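Local coordinates for xylose isomerase domain protein (Alicyclobacillus acidocaldarius subsp. acidocaldarius, PDB 3U0H), which is of unproven function but has the TIM-barrel fold of the xylose isomerase family and probably acts as an isomerase, at residues S17-L20 and Y21-A25; D74-P77 and V78-R81; G144-H147 and L148-R151; K163-W166 and E167-G170; P230-P233 and F234-L238. All blocks are in the same frame, centred on the assembly; numbering follows the deposited sequence.

Contact 1. Residues S17-L20 and Y21-A25; sequences SLVL and YLDLA
Y21 N donates to S17 O at 2.9 Å, the first backbone bond of helix 18-27. L22 N follows with a bond of 3.0 Å to L18 O. D23 N reaches V19 O and L24 N reaches L20 O in the same i to i+4 pattern. This is the N-terminal turn of the first barrel helix, in the beta-alpha-beta unit of strand 5-8, helix 18-27 and strand 32-33. S17 is the N-cap: its OG accepts weakly from L20 N, 3.3 Å away. D23 CG stands beside its own backbone N (chi1 -78°), which lays the carboxylate alongside V19, the two side chains pointing the same way. V19 CG1 and L20 CD2 each come to 4.0 Å from D23 OD2. The charge of D23 is met elsewhere, by a salt bridge from OD1 to R59. The Y21 ring packs on L8 of strand 5-8 and meets W39, and its OH bonds D34 O. On another flank L18 and L22 both pack on M55 of helix 49-57. There L18 crosses L22 at a slant, and L22 CG also lies 3.4 Å from L18 O, while the two CD1 methyls meet at 4.0 Å.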
loop_
_atom_site.group_PDB
_atom_site.type_symbol
_atom_site.label_atom_id
_atom_site.label_comp_id
_atom_site.label_asym_id
_atom_site.label_seq_id
_atom_site.Cartn_x
_atom_site.Cartn_y
_atom_site.Cartn_z
ATOM N N SER A 17 -7.778 -32.048 -28.233
ATOM C CA SER A 17 -6.303 -31.968 -28.510
ATOM C C SER A 17 -5.809 -30.559 -28.610
ATOM O O SER A 17 -6.306 -29.760 -29.404
ATOM C CB SER A 17 -5.899 -32.677 -29.826
ATOM O OG SER A 17 -4.534 -32.402 -30.176
ATOM N N LEU A 18 -4.781 -30.242 -27.857
ATOM C CA LEU A 18 -4.210 -28.914 -27.951
ATOM C C LEU A 18 -3.720 -28.628 -29.353
ATOM O O LEU A 18 -4.013 -27.592 -29.921
ATOM C CB LEU A 18 -3.062 -28.783 -26.979
ATOM C CG LEU A 18 -2.445 -27.390 -26.963
ATOM C CD1 LEU A 18 -3.453 -26.275 -26.654
ATOM C CD2 LEU A 18 -1.319 -27.402 -25.944
ATOM N N VAL A 19 -2.925 -29.527 -29.904
ATOM C CA VAL A 19 -2.358 -29.315 -31.244
ATOM C C VAL A 19 -3.444 -29.021 -32.278
ATOM O O VAL A 19 -3.367 -28.089 -33.067
ATOM C CB VAL A 19 -1.581 -30.569 -31.659
ATOM C CG1 VAL A 19 -1.218 -30.571 -33.154
ATOM C CG2 VAL A 19 -0.352 -30.715 -30.747
ATOM N N LEU A 20 -4.495 -29.823 -32.240
ATOM C CA LEU A 20 -5.520 -29.730 -33.270
ATOM C C LEU A 20 -6.398 -28.501 -33.025
ATOM O O LEU A 20 -6.947 -27.939 -33.972
ATOM C CB LEU A 20 -6.370 -31.012 -33.318
ATOM C CG LEU A 20 -5.732 -32.329 -33.859
ATOM C CD1 LEU A 20 -6.727 -33.546 -33.805
ATOM C CD2 LEU A 20 -5.160 -32.119 -35.268
ATOM N N TYR A 21 -6.535 -28.098 -31.755
ATOM C CA TYR A 21 -7.381 -26.962 -31.436
ATOM C C TYR A 21 -6.653 -25.767 -32.029
ATOM O O TYR A 21 -7.241 -24.969 -32.768
ATOM C CB TYR A 21 -7.664 -26.853 -29.927
ATOM C CG TYR A 21 -8.374 -25.570 -29.471
ATOM C CD1 TYR A 21 -9.624 -25.222 -29.959
ATOM C CD2 TYR A 21 -7.770 -24.692 -28.566
ATOM C CE1 TYR A 21 -10.260 -24.050 -29.561
ATOM C CE2 TYR A 21 -8.387 -23.535 -28.152
ATOM C CZ TYR A 21 -9.625 -23.213 -28.658
ATOM O OH TYR A 21 -10.235 -22.060 -28.258
ATOM N N LEU A 22 -5.349 -25.681 -31.786
ATOM C CA LEU A 22 -4.603 -24.538 -32.315
ATOM C C LEU A 22 -4.631 -24.535 -33.847
ATOM O O LEU A 22 -4.664 -23.470 -34.450
ATOM C CB LEU A 22 -3.173 -24.518 -31.788
ATOM C CG LEU A 22 -3.052 -24.391 -30.251
ATOM C CD1 LEU A 22 -1.626 -24.571 -29.753
ATOM C CD2 LEU A 22 -3.628 -23.082 -29.779
ATOM N N ASP A 23 -4.618 -25.729 -34.447
ATOM C CA ASP A 23 -4.683 -25.880 -35.909
ATOM C C ASP A 23 -6.010 -25.368 -36.449
ATOM O O ASP A 23 -6.060 -24.677 -37.454
ATOM C CB ASP A 23 -4.533 -27.363 -36.336
ATOM C CG ASP A 23 -3.077 -27.872 -36.303
ATOM O OD1 ASP A 23 -2.125 -27.083 -36.202
ATOM O OD2 ASP A 23 -2.867 -29.099 -36.434
ATOM N N LEU A 24 -7.090 -25.762 -35.785
ATOM C CA LEU A 24 -8.395 -25.249 -36.120
ATOM C C LEU A 24 -8.442 -23.676 -36.034
ATOM O O LEU A 24 -9.028 -23.042 -36.910
ATOM C CB LEU A 24 -9.408 -25.928 -35.203
ATOM C CG LEU A 24 -10.876 -26.095 -35.570
ATOM C CD1 LEU A 24 -11.420 -27.220 -34.698
ATOM C CD2 LEU A 24 -11.643 -24.798 -35.328
ATOM N N ALA A 25 -7.839 -23.061 -34.998
ATOM C CA ALA A 25 -7.852 -21.594 -34.892
ATOM C C ALA A 25 -7.227 -20.942 -36.103
ATOM O O ALA A 25 -7.818 -20.046 -36.679
ATOM C CB ALA A 25 -7.153 -21.101 -33.618
#

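Contact 2. Residues D74-P77 and V78-R81; sequences DSEP and VFLR
D74, just ahead of helix 76-84, meets V78 within it. D74 OD2 comes to 3.3 Å from V78 CG1, one side chain lying across the other. V78 CG1 is anti to the backbone N (chi1 175°), which carries this methyl to the aspartate; the other methyl, CG2, goes to S75. An alanine in place of D74 would remove the carboxylate and is likely to leave V78 CG1 without its cover on that side. S75 is the N-cap residue. Its OG lies 3.2 Å from V78 CG2, and its carbonyl O takes F79 N at 2.9 Å in the first helical bond. E76 O accepts from L80 N at 2.8 Å. The E76 chain bends at chi2 (55°), which swings the carboxylate forward along the helix, toward L80. E76 OE2 then lies 3.6 Å from L80 CD2 and also stands at the edge of the F79 ring. P77 O accepts from R81 N at 3.2 Å. R81 has two conformers; in one, so only tentatively, a face of the guanidinium lies over P77 O. This opening turn of a TIM-barrel helix lies at the surface. One side of it meets helix 113-131: E76 forms salt bridges to R122 and R123, D74 O bonds R123, and F79 packs on R122, R123 and Q126.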
loop_
_atom_site.group_PDB
_atom_site.type_symbol
_atom_site.label_atom_id
_atom_site.label_comp_id
_atom_site.label_asym_id
_atom_site.label_seq_id
_atom_site.Cartn_x
_atom_site.Cartn_y
_atom_site.Cartn_z
ATOM N N ASP A 74 -10.165 -22.792 -1.703
ATOM C CA ASP A 74 -9.410 -23.865 -1.050
ATOM C C ASP A 74 -9.158 -23.508 0.405
ATOM O O ASP A 74 -9.434 -22.385 0.858
ATOM C CB ASP A 74 -8.072 -24.104 -1.725
ATOM C CG ASP A 74 -8.108 -25.239 -2.732
ATOM O OD1 ASP A 74 -8.842 -26.212 -2.503
ATOM O OD2 ASP A 74 -7.410 -25.187 -3.770
ATOM N N SER A 75 -8.664 -24.498 1.137
ATOM C CA SER A 75 -8.062 -24.277 2.433
ATOM C C SER A 75 -6.910 -23.240 2.280
ATOM O O SER A 75 -6.361 -23.064 1.172
ATOM C CB SER A 75 -7.538 -25.624 2.993
ATOM O OG SER A 75 -6.437 -26.098 2.182
ATOM N N GLU A 76 -6.576 -22.553 3.380
ATOM C CA GLU A 76 -5.563 -21.494 3.355
ATOM C C GLU A 76 -4.196 -22.036 2.857
ATOM O O GLU A 76 -3.622 -21.423 1.962
ATOM C CB GLU A 76 -5.395 -20.762 4.736
ATOM C CG GLU A 76 -4.721 -19.361 4.680
ATOM C CD GLU A 76 -5.369 -18.322 3.717
ATOM O OE1 GLU A 76 -6.610 -18.296 3.527
ATOM O OE2 GLU A 76 -4.637 -17.488 3.151
ATOM N N PRO A 77 -3.695 -23.191 3.412
ATOM C CA PRO A 77 -2.360 -23.642 3.003
ATOM C C PRO A 77 -2.302 -23.983 1.497
ATOM O O PRO A 77 -1.290 -23.740 0.875
ATOM C CB PRO A 77 -2.132 -24.897 3.848
ATOM C CG PRO A 77 -3.175 -24.856 4.936
ATOM C CD PRO A 77 -4.342 -24.191 4.291
ATOM N N VAL A 78 -3.368 -24.530 0.926
ATOM C CA VAL A 78 -3.349 -24.881 -0.505
ATOM C C VAL A 78 -3.442 -23.600 -1.324
ATOM O O VAL A 78 -2.723 -23.433 -2.317
ATOM C CB VAL A 78 -4.481 -25.882 -0.858
ATOM C CG1 VAL A 78 -4.554 -26.156 -2.368
ATOM C CG2 VAL A 78 -4.348 -27.188 -0.034
ATOM N N PHE A 79 -4.315 -22.683 -0.890
ATOM C CA PHE A 79 -4.461 -21.413 -1.556
ATOM C C PHE A 79 -3.130 -20.661 -1.576
ATOM O O PHE A 79 -2.691 -20.199 -2.628
ATOM C CB PHE A 79 -5.570 -20.514 -0.932
ATOM C CG PHE A 79 -5.512 -19.106 -1.420
ATOM C CD1 PHE A 79 -5.861 -18.820 -2.713
ATOM C CD2 PHE A 79 -5.004 -18.097 -0.627
ATOM C CE1 PHE A 79 -5.757 -17.544 -3.215
ATOM C CE2 PHE A 79 -4.913 -16.809 -1.111
ATOM C CZ PHE A 79 -5.308 -16.534 -2.420
ATOM N N LEU A 80 -2.503 -20.515 -0.427
ATOM C CA LEU A 80 -1.223 -19.801 -0.399
ATOM C C LEU A 80 -0.174 -20.425 -1.313
ATOM O O LEU A 80 0.634 -19.711 -1.951
ATOM C CB LEU A 80 -0.666 -19.651 1.012
ATOM C CG LEU A 80 -1.492 -18.693 1.903
ATOM C CD1 LEU A 80 -1.041 -18.722 3.384
ATOM C CD2 LEU A 80 -1.567 -17.251 1.354
ATOM N N ARG A 81 -0.192 -21.728 -1.400
ATOM C CA ARG A 81 0.745 -22.474 -2.211
ATOM C C ARG A 81 0.491 -22.164 -3.682
ATOM O O ARG A 81 1.374 -21.838 -4.441
ATOM C CB ARG A 81 0.558 -23.970 -1.899
ATOM C CG ARG A 81 1.508 -24.946 -2.596
ATOM C CD ARG A 81 1.243 -26.389 -2.141
ATOM N NE ARG A 81 1.041 -26.465 -0.689
ATOM C CZ ARG A 81 0.088 -27.188 -0.094
ATOM N NH1 ARG A 81 -0.776 -27.928 -0.808
ATOM N NH2 ARG A 81 -0.011 -27.143 1.219
#

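Contact 3. Residues G144-H147 and L148-R151; sequences GPHH and LRHR
R149 CG lies beside its own backbone N (chi1 -52°), and the chain then runs extended to NE. This carries the guanidinium back over H146, whose CG also stands beside the backbone N (chi1 -67°). The two side chains lie side by side and point the same way. The guanidinium stacks flat on the imidazole, planes 18° apart and centres 3.8 Å apart. R149 NH2 also donates to G144 O at 2.6 Å, with the carbonyl tilted out of the guanidinium plane. The contact is a compact turn with a short 3-10 segment, in the loop that follows barrel strand 137-141. Its backbone bonds are R149 N to H146 O, 2.9 Å, and a weak one from L148 N to P145 O. A leucine at R149 would probably leave one face of the H146 ring without its stacking partner and G144 O without this donor. Beyond the stack, H146 NE2 bonds T185 O. H147 points its ring along L148, with CE1 3.5 Å from L148 CG, and its NE2 accepts from D218 N while the ring stacks on H217. One water donates to H147 O (2.7 Å) and accepts from H150 N (2.9 Å).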
loop_
_atom_site.group_PDB
_atom_site.type_symbol
_atom_site.label_atom_id
_atom_site.label_comp_id
_atom_site.label_asym_id
_atom_site.label_seq_id
_atom_site.Cartn_x
_atom_site.Cartn_y
_atom_site.Cartn_z
ATOM N N GLY A 144 -25.089 -13.563 -14.254
ATOM C CA GLY A 144 -26.469 -13.037 -14.242
ATOM C C GLY A 144 -27.664 -14.007 -14.189
ATOM O O GLY A 144 -28.717 -13.609 -13.741
ATOM N N PRO A 145 -27.528 -15.264 -14.654
ATOM C CA PRO A 145 -28.733 -16.078 -14.699
ATOM C C PRO A 145 -29.354 -16.490 -13.343
ATOM O O PRO A 145 -28.650 -16.748 -12.371
ATOM C CB PRO A 145 -28.299 -17.318 -15.461
ATOM C CG PRO A 145 -27.215 -16.846 -16.320
ATOM C CD PRO A 145 -26.474 -15.858 -15.480
ATOM N N HIS A 146 -30.690 -16.608 -13.356
ATOM C CA HIS A 146 -31.479 -16.516 -12.128
ATOM C C HIS A 146 -31.487 -17.795 -11.400
ATOM O O HIS A 146 -31.585 -17.795 -10.185
ATOM C CB HIS A 146 -32.898 -16.029 -12.405
ATOM C CG HIS A 146 -33.010 -14.589 -12.901
ATOM N ND1 HIS A 146 -34.013 -13.778 -12.521
ATOM C CD2 HIS A 146 -32.230 -13.850 -13.790
ATOM C CE1 HIS A 146 -33.882 -12.579 -13.109
ATOM N NE2 HIS A 146 -32.794 -12.621 -13.897
ATOM N N HIS A 147 -31.348 -18.894 -12.125
ATOM C CA HIS A 147 -31.372 -20.224 -11.525
ATOM C C HIS A 147 -30.180 -20.423 -10.616
ATOM O O HIS A 147 -30.177 -21.349 -9.836
ATOM C CB HIS A 147 -31.448 -21.315 -12.596
ATOM C CG HIS A 147 -30.229 -21.399 -13.470
ATOM N ND1 HIS A 147 -29.190 -22.209 -13.182
ATOM C CD2 HIS A 147 -29.891 -20.718 -14.633
ATOM C CE1 HIS A 147 -28.201 -22.038 -14.121
ATOM N NE2 HIS A 147 -28.645 -21.149 -15.028
ATOM N N LEU A 148 -29.161 -19.540 -10.678
ATOM C CA LEU A 148 -27.984 -19.666 -9.785
ATOM C C LEU A 148 -28.148 -18.820 -8.529
ATOM O O LEU A 148 -27.262 -18.803 -7.660
ATOM C CB LEU A 148 -26.700 -19.334 -10.535
ATOM C CG LEU A 148 -26.352 -20.257 -11.719
ATOM C CD1 LEU A 148 -25.180 -19.647 -12.516
ATOM C CD2 LEU A 148 -26.023 -21.717 -11.361
ATOM N N ARG A 149 -29.314 -18.186 -8.374
ATOM C CA ARG A 149 -29.565 -17.332 -7.182
ATOM C C ARG A 149 -30.281 -17.912 -5.963
ATOM O O ARG A 149 -30.608 -17.165 -5.040
ATOM C CB ARG A 149 -30.351 -16.125 -7.604
ATOM C CG ARG A 149 -29.753 -15.386 -8.769
ATOM C CD ARG A 149 -30.516 -14.119 -9.098
ATOM N NE ARG A 149 -29.966 -13.534 -10.312
ATOM C CZ ARG A 149 -30.373 -12.419 -10.892
ATOM N NH1 ARG A 149 -31.371 -11.718 -10.388
ATOM N NH2 ARG A 149 -29.774 -12.016 -12.001
ATOM N N HIS A 150 -30.486 -19.222 -5.906
ATOM C CA HIS A 150 -31.429 -19.777 -4.925
ATOM C C HIS A 150 -30.822 -20.441 -3.729
ATOM O O HIS A 150 -31.539 -21.032 -2.913
ATOM C CB HIS A 150 -32.427 -20.688 -5.632
ATOM C CG HIS A 150 -33.147 -19.986 -6.758
ATOM N ND1 HIS A 150 -33.787 -18.816 -6.578
ATOM C CD2 HIS A 150 -33.261 -20.292 -8.116
ATOM C CE1 HIS A 150 -34.284 -18.387 -7.745
ATOM N NE2 HIS A 150 -33.973 -19.299 -8.691
ATOM N N ARG A 151 -29.512 -20.322 -3.593
ATOM C CA ARG A 151 -28.888 -20.600 -2.312
ATOM C C ARG A 151 -29.275 -19.566 -1.252
ATOM O O ARG A 151 -30.000 -18.614 -1.525
ATOM C CB ARG A 151 -27.381 -20.679 -2.462
ATOM C CG ARG A 151 -27.006 -21.851 -3.338
ATOM C CD ARG A 151 -25.529 -22.036 -3.316
ATOM N NE ARG A 151 -25.212 -22.968 -4.358
ATOM C CZ ARG A 151 -24.251 -23.866 -4.274
ATOM N NH1 ARG A 151 -23.503 -23.927 -3.184
ATOM N NH2 ARG A 151 -24.045 -24.709 -5.287
HETATM O O HOH W 1 -29.396 -21.507 -7.274
#

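Contact 4. Residues K163-W166 and E167-G170; sequences KTFW and EAIG. With EDO (1,2-ethanediol), chain E.
W166 O accepts from G170 N at 3.0 Å, and G170 then leaves the helix with positive phi (64°). Such a phi favours glycine. A molecule of 1,2-ethanediol, probably from the crystallisation liquor, sits at this helix end. Its O2 donates to G170 O at 2.8 Å, and it is also hydrogen-bonded to G170 O of the second subunit. Further back, I169 N reaches F165 O at 3.2 Å, while E167 N bonds T164 O at 3.0 Å. Among the side chains, F165 and I169 cross at about a right angle. I169 CD1 makes a CH-pi contact over the F165 face, 4.2 Å from the ring centroid. F165 CG is anti to the backbone N (chi1 -176°), which places A168 CB 4.1 Å from CD1 of the F165 ring. I169 CD1 also lies near the edge of the W166 ring. This is the last turn of helix 159-169, an outer helix of the TIM barrel. F165 and I169 pack on I124 of helix 113-131, and W166 and I169 on V174 of strand 174-179. The helix also meets the second subunit, where E167 OE1 forms a salt bridge to R122 of that subunit. R125 of the second subunit bonds the carbonyl oxygens of E167 and A168; R125 of the same chain bonds those of A168 and I169.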
loop_
_atom_site.group_PDB
_atom_site.type_symbol
_atom_site.label_atom_id
_atom_site.label_comp_id
_atom_site.label_asym_id
_atom_site.label_seq_id
_atom_site.Cartn_x
_atom_site.Cartn_y
_atom_site.Cartn_z
ATOM N N LYS A 163 -19.161 -3.687 -8.939
ATOM C CA LYS A 163 -18.472 -2.443 -8.644
ATOM C C LYS A 163 -18.389 -2.155 -7.151
ATOM O O LYS A 163 -17.386 -1.584 -6.711
ATOM C CB LYS A 163 -19.168 -1.275 -9.262
ATOM C CG LYS A 163 -18.953 -1.074 -10.733
ATOM C CD LYS A 163 -19.905 0.063 -11.145
ATOM C CE LYS A 163 -19.432 0.845 -12.349
ATOM N NZ LYS A 163 -20.505 1.752 -12.882
ATOM N N THR A 164 -19.403 -2.508 -6.364
ATOM C CA THR A 164 -19.257 -2.331 -4.907
ATOM C C THR A 164 -18.208 -3.330 -4.400
ATOM O O THR A 164 -17.429 -3.025 -3.507
ATOM C CB THR A 164 -20.560 -2.494 -4.143
ATOM O OG1 THR A 164 -20.983 -3.876 -4.256
ATOM C CG2 THR A 164 -21.660 -1.545 -4.744
ATOM N N PHE A 165 -18.099 -4.485 -5.027
ATOM C CA PHE A 165 -17.178 -5.536 -4.519
ATOM C C PHE A 165 -15.726 -5.139 -4.761
ATOM O O PHE A 165 -14.889 -5.397 -3.899
ATOM C CB PHE A 165 -17.539 -6.892 -5.099
ATOM C CG PHE A 165 -16.721 -8.052 -4.569
ATOM C CD1 PHE A 165 -16.582 -8.274 -3.208
ATOM C CD2 PHE A 165 -16.145 -8.949 -5.442
ATOM C CE1 PHE A 165 -15.859 -9.335 -2.736
ATOM C CE2 PHE A 165 -15.391 -10.007 -4.954
ATOM C CZ PHE A 165 -15.257 -10.202 -3.601
ATOM N N TRP A 166 -15.447 -4.420 -5.863
ATOM C CA TRP A 166 -14.155 -3.730 -6.045
ATOM C C TRP A 166 -13.671 -2.947 -4.855
ATOM O O TRP A 166 -12.515 -2.881 -4.579
ATOM C CB TRP A 166 -14.165 -2.797 -7.270
ATOM C CG TRP A 166 -14.390 -3.507 -8.586
ATOM C CD1 TRP A 166 -14.198 -4.862 -8.870
ATOM C CD2 TRP A 166 -14.773 -2.897 -9.853
ATOM N NE1 TRP A 166 -14.455 -5.131 -10.173
ATOM C CE2 TRP A 166 -14.885 -3.995 -10.811
ATOM C CE3 TRP A 166 -15.129 -1.608 -10.247
ATOM C CZ2 TRP A 166 -15.261 -3.786 -12.136
ATOM C CZ3 TRP A 166 -15.512 -1.413 -11.587
ATOM C CH2 TRP A 166 -15.563 -2.484 -12.514
ATOM N N GLU A 167 -14.540 -2.319 -4.135
ATOM C CA GLU A 167 -14.128 -1.546 -2.967
ATOM C C GLU A 167 -13.619 -2.471 -1.862
ATOM O O GLU A 167 -12.709 -2.146 -1.172
ATOM C CB GLU A 167 -15.330 -0.753 -2.434
ATOM C CG GLU A 167 -15.923 0.286 -3.397
ATOM C CD GLU A 167 -17.142 1.048 -2.812
ATOM O OE1 GLU A 167 -17.203 1.297 -1.570
ATOM O OE2 GLU A 167 -18.054 1.399 -3.615
ATOM N N ALA A 168 -14.234 -3.643 -1.705
ATOM C CA ALA A 168 -13.821 -4.584 -0.637
ATOM C C ALA A 168 -12.395 -5.038 -0.934
ATOM O O ALA A 168 -11.533 -5.063 -0.062
ATOM C CB ALA A 168 -14.792 -5.781 -0.560
ATOM N N ILE A 169 -12.166 -5.350 -2.214
ATOM C CA ILE A 169 -10.909 -5.900 -2.687
ATOM C C ILE A 169 -9.805 -4.836 -2.537
ATOM O O ILE A 169 -8.712 -5.137 -2.087
ATOM C CB ILE A 169 -11.002 -6.362 -4.200
ATOM C CG1 ILE A 169 -12.092 -7.458 -4.422
ATOM C CG2 ILE A 169 -9.612 -6.810 -4.668
ATOM C CD1 ILE A 169 -12.504 -7.758 -5.903
ATOM N N GLY A 170 -10.078 -3.626 -2.996
ATOM C CA GLY A 170 -9.184 -2.490 -2.870
ATOM C C GLY A 170 -7.877 -2.610 -3.605
ATOM O O GLY A 170 -6.860 -2.212 -3.073
HETATM C C1 EDO E . -6.453 -3.163 1.307
HETATM O O1 EDO E . -5.338 -2.960 2.159
HETATM C C2 EDO E . -6.057 -2.919 -0.142
HETATM O O2 EDO E . -6.350 -1.566 -0.448
#

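Contact 5. Residues P230-P233 and F234-L238; sequences PLVP and FLRGL
V232 and R236 meet one turn apart on helix 231-241. V232 CG1 lies 3.9 Å from R236 NH2. The R236 chain bends at chi3 (-60°), which folds the guanidinium back along the helix and sets one of its faces over P233 CA, 4.0 Å from NH1. R236 CB also touches V232 O at 3.2 Å. Backbone bonds hold this spacing: R236 N donates to V232 O at 2.8 Å, and G237 N to P233 O at 2.9 Å. Just before these, F234 N bonds the carbonyl of P230, the N-cap residue, and L235 N bonds L231 O. L235 CG rests 3.3 Å from L231 O. The F234 ring turns its edge to L231 O, and L238 CD1 lies 3.5 Å above the plane of the F234 ring, toward its rim. Farther out, R236 NH1 forms a salt bridge to E190, and F234 meets W183. V232 and L235 pack on L275 of helix 261-280, whereas L231, F234 and L238 pack against strand 201-206. A helix with one side on the barrel strands and another on the next helix is typical of a TIM barrel, here in the beta-alpha-beta unit that leads to strand 246-249.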
loop_
_atom_site.group_PDB
_atom_site.type_symbol
_atom_site.label_atom_id
_atom_site.label_comp_id
_atom_site.label_asym_id
_atom_site.label_seq_id
_atom_site.Cartn_x
_atom_site.Cartn_y
_atom_site.Cartn_z
ATOM N N PRO A 230 -29.448 -8.196 -27.615
ATOM C CA PRO A 230 -28.978 -7.054 -28.499
ATOM C C PRO A 230 -27.461 -6.895 -28.522
ATOM O O PRO A 230 -26.824 -6.225 -27.663
ATOM C CB PRO A 230 -29.675 -5.824 -27.912
ATOM C CG PRO A 230 -30.819 -6.374 -27.120
ATOM C CD PRO A 230 -30.332 -7.692 -26.551
ATOM N N LEU A 231 -26.868 -7.520 -29.517
ATOM C CA LEU A 231 -25.432 -7.735 -29.468
ATOM C C LEU A 231 -24.695 -6.548 -30.056
ATOM O O LEU A 231 -23.547 -6.319 -29.725
ATOM C CB LEU A 231 -25.041 -9.035 -30.185
ATOM C CG LEU A 231 -25.365 -10.372 -29.484
ATOM C CD1 LEU A 231 -24.799 -11.532 -30.326
ATOM C CD2 LEU A 231 -24.868 -10.416 -28.035
ATOM N N VAL A 232 -25.342 -5.822 -30.962
ATOM C CA VAL A 232 -24.742 -4.599 -31.460
ATOM C C VAL A 232 -24.596 -3.540 -30.343
ATOM O O VAL A 232 -23.529 -3.033 -30.193
ATOM C CB VAL A 232 -25.441 -4.056 -32.711
ATOM C CG1 VAL A 232 -24.743 -2.778 -33.149
ATOM C CG2 VAL A 232 -25.372 -5.062 -33.839
ATOM N N PRO A 233 -25.655 -3.241 -29.555
ATOM C CA PRO A 233 -25.513 -2.353 -28.383
ATOM C C PRO A 233 -24.563 -2.864 -27.325
ATOM O O PRO A 233 -23.887 -2.066 -26.689
ATOM C CB PRO A 233 -26.917 -2.302 -27.788
ATOM C CG PRO A 233 -27.835 -2.582 -28.952
ATOM C CD PRO A 233 -27.084 -3.527 -29.866
ATOM N N PHE A 234 -24.510 -4.173 -27.128
ATOM C CA PHE A 234 -23.488 -4.773 -26.243
ATOM C C PHE A 234 -22.065 -4.421 -26.650
ATOM O O PHE A 234 -21.304 -3.888 -25.855
ATOM C CB PHE A 234 -23.614 -6.293 -26.232
ATOM C CG PHE A 234 -22.598 -6.986 -25.376
ATOM C CD1 PHE A 234 -22.684 -6.934 -24.010
ATOM C CD2 PHE A 234 -21.618 -7.745 -25.939
ATOM C CE1 PHE A 234 -21.801 -7.611 -23.217
ATOM C CE2 PHE A 234 -20.739 -8.435 -25.168
ATOM C CZ PHE A 234 -20.815 -8.342 -23.789
ATOM N N LEU A 235 -21.718 -4.718 -27.898
ATOM C CA LEU A 235 -20.419 -4.379 -28.404
ATOM C C LEU A 235 -20.215 -2.866 -28.469
ATOM O O LEU A 235 -19.156 -2.362 -28.153
ATOM C CB LEU A 235 -20.225 -4.979 -29.775
ATOM C CG LEU A 235 -20.235 -6.477 -29.713
ATOM C CD1 LEU A 235 -20.290 -7.016 -31.155
ATOM C CD2 LEU A 235 -19.004 -6.898 -28.928
ATOM N N ARG A 236 -21.223 -2.136 -28.908
ATOM C CA ARG A 236 -21.032 -0.740 -29.114
ATOM C C ARG A 236 -20.646 -0.158 -27.749
ATOM O O ARG A 236 -19.713 0.609 -27.649
ATOM C CB ARG A 236 -22.296 -0.098 -29.673
ATOM C CG ARG A 236 -22.164 1.405 -30.000
ATOM C CD ARG A 236 -23.527 2.076 -30.065
ATOM N NE ARG A 236 -24.332 1.473 -31.079
ATOM C CZ ARG A 236 -25.632 1.143 -30.996
ATOM N NH1 ARG A 236 -26.386 1.296 -29.902
ATOM N NH2 ARG A 236 -26.184 0.630 -32.075
ATOM N N GLY A 237 -21.352 -0.562 -26.703
ATOM C CA GLY A 237 -21.114 -0.020 -25.383
ATOM C C GLY A 237 -19.683 -0.303 -24.967
ATOM O O GLY A 237 -19.054 0.541 -24.431
ATOM N N LEU A 238 -19.203 -1.511 -25.238
ATOM C CA LEU A 238 -17.887 -1.905 -24.836
ATOM C C LEU A 238 -16.913 -1.054 -25.637
ATOM O O LEU A 238 -15.992 -0.456 -25.037
ATOM C CB LEU A 238 -17.683 -3.423 -25.067
ATOM C CG LEU A 238 -18.504 -4.207 -24.038
ATOM C CD1 LEU A 238 -18.619 -5.693 -24.348
ATOM C CD2 LEU A 238 -17.922 -3.911 -22.651
#

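All five contacts are local and follow one another along a single TIM barrel. Contacts 1, 2 and 5 are first turns of helices, contact 4 is a last turn, and contact 3 is a loop turn. None touches another. Contacts 2 and 4 lie near helix 113-131, with nearest atoms about 11 Å apart. R122 serves both: it pairs with E76 within the chain and, from the second subunit, with E167. Contacts 1 and 4 lie on opposite sides of the chain centre, centres 38 Å apart. Bound molecules, probably from the crystallisation liquor, mark three contacts: 1,2-ethanediol bonds contact 4, glycerol lies about 3 Å from the E76 side chain, and another 1,2-ethanediol about 6 Å from that of L148.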